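Local coordinates for protein glucosamine-6-phosphate deaminase (Thermotoga maritima, PDB 1J5X) that belongs to the SIS-domain family and folds into two parallel beta-sheets flanked by helices, at residues Asn25-Phe30 with Ile167-Met172; Val159-Phe164 with Ile235-Thr240; Ile85-Val90 with Leu117-Val122. All coordinates share one frame; numbering follows the deposited sequence.

Contact 1 of 3, residues Asn25-Phe30 with Ile167-Met172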
loop_
_atom_site.group_PDB
_atom_site.type_symbol
_atom_site.label_atom_id
_atom_site.label_comp_id
_atom_site.label_asym_id
_atom_site.label_seq_id
_atom_site.Cartn_x
_atom_site.Cartn_y
_atom_site.Cartn_z
ATOM N N ASN A 25 11.723 -1.794 -13.354
ATOM C CA ASN A 25 13.033 -2.367 -13.647
ATOM C C ASN A 25 13.647 -3.425 -12.765
ATOM O O ASN A 25 14.473 -4.211 -13.220
ATOM C CB ASN A 25 14.077 -1.230 -13.783
ATOM C CG ASN A 25 13.757 -0.294 -14.938
ATOM O OD1 ASN A 25 13.367 -0.751 -16.020
ATOM N ND2 ASN A 25 13.929 1.010 -14.727
ATOM N N GLU A 26 13.274 -3.461 -11.500
ATOM C CA GLU A 26 13.927 -4.385 -10.600
ATOM C C GLU A 26 13.033 -5.405 -9.908
ATOM O O GLU A 26 13.504 -6.249 -9.158
ATOM C CB GLU A 26 14.655 -3.557 -9.531
ATOM C CG GLU A 26 15.421 -2.360 -10.161
ATOM C CD GLU A 26 16.419 -1.670 -9.200
ATOM O OE1 GLU A 26 16.228 -1.751 -7.957
ATOM O OE2 GLU A 26 17.396 -1.022 -9.687
ATOM N N LEU A 27 11.749 -5.314 -10.160
ATOM C CA LEU A 27 10.807 -6.194 -9.467
ATOM C C LEU A 27 11.020 -7.674 -9.746
ATOM O O LEU A 27 10.995 -8.480 -8.836
ATOM C CB LEU A 27 9.373 -5.779 -9.830
ATOM C CG LEU A 27 8.247 -6.451 -9.029
ATOM C CD1 LEU A 27 8.365 -6.038 -7.501
ATOM C CD2 LEU A 27 6.914 -5.977 -9.639
ATOM N N LYS A 28 11.227 -8.021 -11.014
ATOM C CA LYS A 28 11.435 -9.428 -11.341
ATOM C C LYS A 28 12.648 -9.999 -10.647
ATOM O O LYS A 28 12.659 -11.119 -10.114
ATOM C CB LYS A 28 11.529 -9.624 -12.863
ATOM C CG LYS A 28 11.632 -11.106 -13.279
ATOM C CD LYS A 28 11.350 -11.253 -14.785
ATOM C CE LYS A 28 11.357 -12.708 -15.275
ATOM N NZ LYS A 28 12.739 -13.213 -15.578
ATOM N N LYS A 29 13.717 -9.212 -10.632
ATOM C CA LYS A 29 14.912 -9.671 -9.951
ATOM C C LYS A 29 14.676 -9.896 -8.462
ATOM O O LYS A 29 15.121 -10.885 -7.884
ATOM C CB LYS A 29 16.018 -8.615 -10.135
ATOM C CG LYS A 29 17.320 -8.910 -9.424
ATOM C CD LYS A 29 18.324 -7.799 -9.843
ATOM C CE LYS A 29 19.729 -8.009 -9.290
ATOM N NZ LYS A 29 20.512 -6.760 -9.521
ATOM N N PHE A 30 13.985 -8.943 -7.842
ATOM C CA PHE A 30 13.696 -9.035 -6.434
ATOM C C PHE A 30 12.802 -10.267 -6.228
ATOM O O PHE A 30 13.004 -11.056 -5.311
ATOM C CB PHE A 30 12.951 -7.768 -5.975
ATOM C CG PHE A 30 12.275 -7.919 -4.647
ATOM C CD1 PHE A 30 13.001 -7.882 -3.471
ATOM C CD2 PHE A 30 10.870 -8.137 -4.583
ATOM C CE1 PHE A 30 12.374 -8.051 -2.207
ATOM C CE2 PHE A 30 10.221 -8.313 -3.340
ATOM C CZ PHE A 30 10.966 -8.271 -2.146
ATOM N N ILE A 167 7.260 -5.367 -0.290
ATOM C CA ILE A 167 7.034 -6.080 0.955
ATOM C C ILE A 167 5.611 -6.723 0.821
ATOM O O ILE A 167 5.412 -7.869 1.224
ATOM C CB ILE A 167 7.069 -5.116 2.179
ATOM C CG1 ILE A 167 8.563 -4.673 2.417
ATOM C CG2 ILE A 167 6.553 -5.845 3.466
ATOM C CD1 ILE A 167 8.666 -3.486 3.343
ATOM N N LEU A 168 4.691 -5.991 0.231
ATOM C CA LEU A 168 3.301 -6.532 0.076
ATOM C C LEU A 168 3.346 -7.830 -0.775
ATOM O O LEU A 168 2.784 -8.870 -0.372
ATOM C CB LEU A 168 2.404 -5.460 -0.537
ATOM C CG LEU A 168 0.933 -5.893 -0.726
ATOM C CD1 LEU A 168 0.370 -6.423 0.610
ATOM C CD2 LEU A 168 0.109 -4.749 -1.281
ATOM N N LEU A 169 4.035 -7.755 -1.890
ATOM C CA LEU A 169 4.183 -8.933 -2.744
ATOM C C LEU A 169 4.751 -10.077 -1.943
ATOM O O LEU A 169 4.266 -11.235 -1.996
ATOM C CB LEU A 169 5.119 -8.615 -3.880
ATOM C CG LEU A 169 5.711 -9.817 -4.617
ATOM C CD1 LEU A 169 4.545 -10.569 -5.314
ATOM C CD2 LEU A 169 6.661 -9.313 -5.692
ATOM N N SER A 170 5.812 -9.806 -1.186
ATOM C CA SER A 170 6.418 -10.886 -0.417
ATOM C C SER A 170 5.499 -11.546 0.615
ATOM O O SER A 170 5.495 -12.789 0.753
ATOM C CB SER A 170 7.697 -10.384 0.345
ATOM O OG SER A 170 8.583 -9.738 -0.559
ATOM N N LEU A 171 4.738 -10.744 1.353
ATOM C CA LEU A 171 3.892 -11.288 2.392
ATOM C C LEU A 171 2.663 -11.947 1.748
ATOM O O LEU A 171 2.215 -12.902 2.307
ATOM C CB LEU A 171 3.460 -10.205 3.407
ATOM C CG LEU A 171 4.638 -9.516 4.121
ATOM C CD1 LEU A 171 4.111 -8.466 5.126
ATOM C CD2 LEU A 171 5.477 -10.552 4.778
HETATM N N MSE A 172 2.148 -11.431 0.627
HETATM C CA MSE A 172 0.978 -12.118 -0.003
HETATM C C MSE A 172 1.465 -13.502 -0.443
HETATM O O MSE A 172 0.823 -14.541 -0.212
HETATM C CB MSE A 172 0.507 -11.326 -1.194
HETATM C CG MSE A 172 -0.144 -10.042 -0.764
HETATM SE SE MSE A 172 -0.765 -9.011 -2.305
HETATM C CE MSE A 172 -2.406 -10.008 -2.717
#
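Helix 27-35, near the start of the chain, packs on helix 162-179 of the SIS domain, where Leu27 and Phe30 meet Leu169 and Ser170. The backbones stay well separated, with Leu27 CA and Leu169 CA 9.8 Å apart, so side chains alone span the gap. The two leucines cross at a slant and touch methyl to methyl, Leu27 CD1 to Leu169 CD2 at 4.1 Å. Phe30 fills more of the interface: with CG anti to its backbone N (chi1 164°), its ring reaches out from the helix and presents an edge to the partner. At that edge, close to the ring plane, Ser170 OG lies 3.2 Å from Phe30 CZ and 3.5 Å from Phe30 CE2. Leu169 CD2 borders the same ring less tightly, at 4.4 Å from Phe30 CE2. The serine hydroxyl therefore faces C-H groups of the ring rather than its pi cloud. Its hydrogen bond stays within its own helix: chi1 of -52° turns OG back beside the backbone N, and it hydrogen-bonds to Met166 O. Phe30 also meets the ring of Phe34, one turn further along its helix, while Leu169 also touches Phe186 of helix 184-205. Glu26 occupies the N-cap position of helix 27-35, and its carbonyl O accepts from Phe30 N at 3.0 Å. Chemically, this is a buried, mainly apolar contact in which the hydroxyl sits against an aromatic edge while giving its hydrogen bond to Met166 O, which probably lowers the cost of burying it there.

Contact 2 of 3, residues Val159-Phe164 with Ile235-Thr240; sequences VMTKSF and IEMSLT
The carboxylate of Glu236 is the flat group that meets Val159, and the valine comes to it from above its plane. Val159 CG2 stands over one face at OE1, 3.7 Å from that oxygen, whereas Val159 CG1 approaches the same Glu236 OE1 obliquely at 3.4 Å. Water is the polar partner here: it donates to Glu236 OE1 over 2.9 Å, with an angle of about 112° at OE1 between CD and the water, and accepts from Met160 N over 3.1 Å. This single water joins the end of helix 222-238 to the backbone leading into helix 162-179. Lys233, one turn before Glu236, hydrogen-bonds through NZ to Met160 O and forms a long, weak ion pair with Glu236 OE1.

Beside the carboxylate the contact becomes apolar. Met237, modelled as selenomethionine, is fully extended beyond CG (chi2 -180°, chi3 -170°), which carries its terminal methyl away from its own helix and between two side chains of 159-164. Its CE touches Val159 CG1 at 3.7 Å and Thr161 CG2 at 3.5 Å. The selenomethionine runs obliquely across the valine but meets the threonine at roughly a right angle, end on to its methyl. Thr161 turns this methyl, not its hydroxyl, to Met237; around it lie Ile20 of helix 15-25 and Gln316 of helix 313-326.

Val159 thus borders both characters at once, with one branch shared between a carboxylate oxygen and a selenomethionine methyl. A water bridge on the polar side and close methyl packing on the other join the last turn of helix 222-238 to the loop that leads into helix 162-179, and the nearby lysine probably eases the cost of holding a carboxylate against valine.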
loop_
_atom_site.group_PDB
_atom_site.type_symbol
_atom_site.label_atom_id
_atom_site.label_comp_id
_atom_site.label_asym_id
_atom_site.label_seq_id
_atom_site.Cartn_x
_atom_site.Cartn_y
_atom_site.Cartn_z
ATOM N N VAL A 159 9.510 9.478 0.655
ATOM C CA VAL A 159 8.265 8.763 0.383
ATOM C C VAL A 159 8.484 7.313 0.005
ATOM O O VAL A 159 9.352 6.974 -0.819
ATOM C CB VAL A 159 7.483 9.487 -0.726
ATOM C CG1 VAL A 159 6.170 8.769 -1.038
ATOM C CG2 VAL A 159 7.215 10.911 -0.268
HETATM N N MSE A 160 7.716 6.431 0.653
HETATM C CA MSE A 160 7.807 5.013 0.338
HETATM C C MSE A 160 7.127 4.764 -0.986
HETATM O O MSE A 160 6.022 5.248 -1.230
HETATM C CB MSE A 160 7.133 4.178 1.443
HETATM C CG MSE A 160 8.074 3.923 2.571
HETATM SE SE MSE A 160 7.158 3.019 4.096
HETATM C CE MSE A 160 6.333 1.651 2.977
ATOM N N THR A 161 7.791 3.975 -1.850
ATOM C CA THR A 161 7.240 3.683 -3.147
ATOM C C THR A 161 7.355 2.175 -3.346
ATOM O O THR A 161 6.442 1.410 -2.951
ATOM C CB THR A 161 7.995 4.494 -4.329
ATOM O OG1 THR A 161 9.419 4.284 -4.261
ATOM C CG2 THR A 161 7.693 5.983 -4.198
ATOM N N LYS A 162 8.468 1.749 -3.906
ATOM C CA LYS A 162 8.703 0.329 -4.201
ATOM C C LYS A 162 8.718 -0.573 -2.976
ATOM O O LYS A 162 8.371 -1.739 -3.075
ATOM C CB LYS A 162 10.044 0.162 -4.934
ATOM C CG LYS A 162 11.274 0.449 -4.093
ATOM C CD LYS A 162 12.526 0.381 -5.011
ATOM C CE LYS A 162 13.823 0.094 -4.274
ATOM N NZ LYS A 162 15.047 0.046 -5.168
ATOM N N SER A 163 9.090 -0.045 -1.810
ATOM C CA SER A 163 9.137 -0.894 -0.628
ATOM C C SER A 163 7.722 -1.370 -0.243
ATOM O O SER A 163 7.571 -2.486 0.261
ATOM C CB SER A 163 9.767 -0.161 0.593
ATOM O OG SER A 163 9.028 0.964 0.965
ATOM N N PHE A 164 6.728 -0.541 -0.489
ATOM C CA PHE A 164 5.357 -0.952 -0.132
ATOM C C PHE A 164 4.995 -2.184 -1.029
ATOM O O PHE A 164 4.602 -3.267 -0.550
ATOM C CB PHE A 164 4.405 0.211 -0.421
ATOM C CG PHE A 164 2.941 -0.120 -0.211
ATOM C CD1 PHE A 164 2.202 -0.772 -1.213
ATOM C CD2 PHE A 164 2.313 0.222 0.985
ATOM C CE1 PHE A 164 0.885 -1.068 -1.035
ATOM C CE2 PHE A 164 0.952 -0.087 1.190
ATOM C CZ PHE A 164 0.247 -0.720 0.184
ATOM N N ILE A 235 -0.562 12.962 -1.220
ATOM C CA ILE A 235 -0.499 14.017 -0.209
ATOM C C ILE A 235 0.944 14.362 -0.002
ATOM O O ILE A 235 1.310 15.536 -0.108
ATOM C CB ILE A 235 -1.141 13.553 1.160
ATOM C CG1 ILE A 235 -2.664 13.520 1.019
ATOM C CG2 ILE A 235 -0.695 14.490 2.293
ATOM C CD1 ILE A 235 -3.450 12.642 2.113
ATOM N N GLU A 236 1.784 13.366 0.239
ATOM C CA GLU A 236 3.165 13.622 0.493
ATOM C C GLU A 236 3.942 14.161 -0.709
ATOM O O GLU A 236 4.728 15.116 -0.584
ATOM C CB GLU A 236 3.890 12.376 0.952
ATOM C CG GLU A 236 3.451 11.789 2.299
ATOM C CD GLU A 236 4.162 10.458 2.593
ATOM O OE1 GLU A 236 4.279 9.622 1.665
ATOM O OE2 GLU A 236 4.589 10.209 3.735
HETATM N N MSE A 237 3.739 13.555 -1.879
HETATM C CA MSE A 237 4.554 13.969 -3.032
HETATM C C MSE A 237 4.204 15.284 -3.655
HETATM O O MSE A 237 5.100 16.065 -4.037
HETATM C CB MSE A 237 4.471 12.894 -4.143
HETATM C CG MSE A 237 5.190 11.656 -3.794
HETATM SE SE MSE A 237 4.961 10.377 -5.402
HETATM C CE MSE A 237 5.637 8.810 -4.651
ATOM N N SER A 238 2.903 15.504 -3.762
ATOM C CA SER A 238 2.390 16.641 -4.490
ATOM C C SER A 238 1.612 17.688 -3.734
ATOM O O SER A 238 1.161 18.656 -4.336
ATOM C CB SER A 238 1.520 16.112 -5.625
ATOM O OG SER A 238 0.171 15.876 -5.201
ATOM N N LEU A 239 1.396 17.463 -2.440
ATOM C CA LEU A 239 0.601 18.364 -1.629
ATOM C C LEU A 239 -0.822 18.581 -2.105
ATOM O O LEU A 239 -1.363 19.676 -2.015
ATOM C CB LEU A 239 1.347 19.725 -1.500
ATOM C CG LEU A 239 2.764 19.559 -0.956
ATOM C CD1 LEU A 239 3.460 20.988 -0.714
ATOM C CD2 LEU A 239 2.714 18.856 0.381
ATOM N N THR A 240 -1.487 17.517 -2.562
ATOM C CA THR A 240 -2.825 17.642 -3.040
ATOM C C THR A 240 -3.694 16.941 -2.027
ATOM O O THR A 240 -3.319 15.817 -1.592
ATOM C CB THR A 240 -2.942 16.923 -4.403
ATOM O OG1 THR A 240 -1.970 17.500 -5.297
ATOM C CG2 THR A 240 -4.340 17.013 -4.952
HETATM O O HOH W 1 5.460 7.186 2.609
#

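Contact 3 of 3, residues Ile85-Val90 with Leu117-Val122; sequences IPAGEV and LLANDV
Ala87, at the turn from strand 81-86 into the short helix 87-91, is the first residue to meet helix 114-125. Its methyl faces that of Ala119, with Ala87 CB and Ala119 CB 4.2 Å apart. The backbone comes in as well, since Ala87 O lies 3.8 Å from Ala119 CB while accepting a weak hydrogen bond from Val90 N.

Three residues on, Val90 makes the main approach. Its CA is 5.2 Å from Ala119 CA, a spacing that a side chain no larger than methyl permits. CG1 is anti to the backbone N (chi1 178°) and is thereby directed at the partner helix: Val90 CG1 rests 3.7 Å from Ala119 CB and 3.9 Å from Ala119 CA, so the branch packs onto the helix surface itself. The same CG1 is also 4.1 Å from Val122 CG1, one turn along. Here the second valine leans on backbone too, its CG1 being 3.7 Å from Val90 O.

The setting is the edge of the five-stranded parallel sheet. Both helices lie on one face of it, as Ala87, Val90 and Ala119 all touch Val58 of strand 54-59, the neighbour of edge strand 81-86. Helix 114-125 is itself the connection between parallel strands 102-107 and 128-134, a beta-alpha-beta crossover. Leu123 adds cover to Val90 from the same helix, and Val116 to Ala87.

Two alanines and two valines bring the helices together here through methyl groups and nearby carbonyl oxygens. The chemistry is that of van der Waals packing: fit rather than polar bonding sets the distance between the helices, and Val58 beneath ties both to the sheet.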
loop_
_atom_site.group_PDB
_atom_site.type_symbol
_atom_site.label_atom_id
_atom_site.label_comp_id
_atom_site.label_asym_id
_atom_site.label_seq_id
_atom_site.Cartn_x
_atom_site.Cartn_y
_atom_site.Cartn_z
ATOM N N ILE A 85 -3.287 -2.389 13.165
ATOM C CA ILE A 85 -3.384 -1.349 14.204
ATOM C C ILE A 85 -2.270 -0.319 14.026
ATOM O O ILE A 85 -1.100 -0.704 13.811
ATOM C CB ILE A 85 -3.152 -1.970 15.632
ATOM C CG1 ILE A 85 -4.039 -3.239 15.796
ATOM C CG2 ILE A 85 -3.429 -0.909 16.764
ATOM C CD1 ILE A 85 -3.694 -4.156 16.997
ATOM N N PRO A 86 -2.627 0.972 14.112
ATOM C CA PRO A 86 -1.567 1.996 13.986
ATOM C C PRO A 86 -0.645 1.748 15.188
ATOM O O PRO A 86 -1.140 1.530 16.290
ATOM C CB PRO A 86 -2.320 3.326 14.124
ATOM C CG PRO A 86 -3.715 2.994 13.568
ATOM C CD PRO A 86 -3.979 1.592 14.126
ATOM N N ALA A 87 0.682 1.816 15.011
ATOM C CA ALA A 87 1.540 1.458 16.131
ATOM C C ALA A 87 1.401 2.294 17.379
ATOM O O ALA A 87 1.657 1.758 18.461
ATOM C CB ALA A 87 3.043 1.382 15.739
ATOM N N GLY A 88 1.058 3.567 17.225
ATOM C CA GLY A 88 0.876 4.425 18.390
ATOM C C GLY A 88 -0.197 3.894 19.344
ATOM O O GLY A 88 -0.079 4.020 20.553
ATOM N N GLU A 89 -1.271 3.304 18.808
ATOM C CA GLU A 89 -2.319 2.767 19.677
ATOM C C GLU A 89 -1.813 1.578 20.509
ATOM O O GLU A 89 -2.265 1.360 21.641
ATOM C CB GLU A 89 -3.559 2.379 18.832
ATOM C CG GLU A 89 -4.098 3.658 18.095
ATOM C CD GLU A 89 -5.432 3.412 17.405
ATOM O OE1 GLU A 89 -5.862 2.217 17.325
ATOM O OE2 GLU A 89 -6.010 4.409 16.937
ATOM N N VAL A 90 -0.893 0.801 19.952
ATOM C CA VAL A 90 -0.350 -0.324 20.675
ATOM C C VAL A 90 0.676 0.219 21.688
ATOM O O VAL A 90 0.693 -0.183 22.853
ATOM C CB VAL A 90 0.379 -1.323 19.722
ATOM C CG1 VAL A 90 0.994 -2.480 20.530
ATOM C CG2 VAL A 90 -0.653 -1.935 18.653
ATOM N N LEU A 117 8.857 0.557 17.863
ATOM C CA LEU A 117 9.688 -0.073 18.868
ATOM C C LEU A 117 8.945 -0.139 20.217
ATOM O O LEU A 117 9.060 -1.111 20.992
ATOM C CB LEU A 117 11.023 0.712 19.011
ATOM C CG LEU A 117 11.864 0.454 17.747
ATOM C CD1 LEU A 117 13.090 1.456 17.809
ATOM C CD2 LEU A 117 12.317 -1.003 17.724
ATOM N N LEU A 118 8.172 0.896 20.515
ATOM C CA LEU A 118 7.420 0.835 21.772
ATOM C C LEU A 118 6.381 -0.270 21.662
ATOM O O LEU A 118 6.158 -1.027 22.621
ATOM C CB LEU A 118 6.703 2.143 22.050
ATOM C CG LEU A 118 7.680 3.287 22.415
ATOM C CD1 LEU A 118 6.960 4.634 22.383
ATOM C CD2 LEU A 118 8.257 3.011 23.799
ATOM N N ALA A 119 5.730 -0.335 20.503
ATOM C CA ALA A 119 4.720 -1.392 20.293
ATOM C C ALA A 119 5.338 -2.778 20.432
ATOM O O ALA A 119 4.759 -3.687 21.018
ATOM C CB ALA A 119 4.045 -1.202 18.866
ATOM N N ASN A 120 6.533 -2.967 19.850
ATOM C CA ASN A 120 7.220 -4.230 19.919
ATOM C C ASN A 120 7.436 -4.616 21.381
ATOM O O ASN A 120 7.223 -5.756 21.790
ATOM C CB ASN A 120 8.590 -4.086 19.177
ATOM C CG ASN A 120 9.389 -5.369 19.193
ATOM O OD1 ASN A 120 8.907 -6.426 18.729
ATOM N ND2 ASN A 120 10.659 -5.284 19.704
ATOM N N ASP A 121 7.871 -3.665 22.190
ATOM C CA ASP A 121 8.080 -3.963 23.597
ATOM C C ASP A 121 6.767 -4.352 24.344
ATOM O O ASP A 121 6.689 -5.331 25.081
ATOM C CB ASP A 121 8.736 -2.765 24.252
ATOM C CG ASP A 121 9.507 -3.161 25.483
ATOM O OD1 ASP A 121 10.481 -3.969 25.344
ATOM O OD2 ASP A 121 9.117 -2.692 26.579
ATOM N N VAL A 122 5.735 -3.570 24.128
ATOM C CA VAL A 122 4.434 -3.849 24.723
ATOM C C VAL A 122 3.951 -5.255 24.280
ATOM O O VAL A 122 3.475 -6.055 25.098
ATOM C CB VAL A 122 3.393 -2.774 24.225
ATOM C CG1 VAL A 122 1.943 -3.292 24.421
ATOM C CG2 VAL A 122 3.579 -1.464 24.989
#

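All three contacts are largely buried, but they lie at different depths. Contact 2 is nearest the centre of the chain, its own centre about 10 Å from it; contact 1 follows at about 13 Å and contact 3 at about 20 Å. Contacts 1 and 2 share helix 162-179, using its middle and its N-terminal approach, and a long, weak Glu26-Lys162 ion pair links them. Contact 3 joins two helices that lie on the five-stranded sheet, with its centre 23 Å or more from the other two. The chemistry differs accordingly: leucine and phenylalanine side chains bridge widely spaced helices in contact 1, reaching a serine hydroxyl as well, water and charge accompany methyl packing in contact 2, and small residues allow close backbones in contact 3.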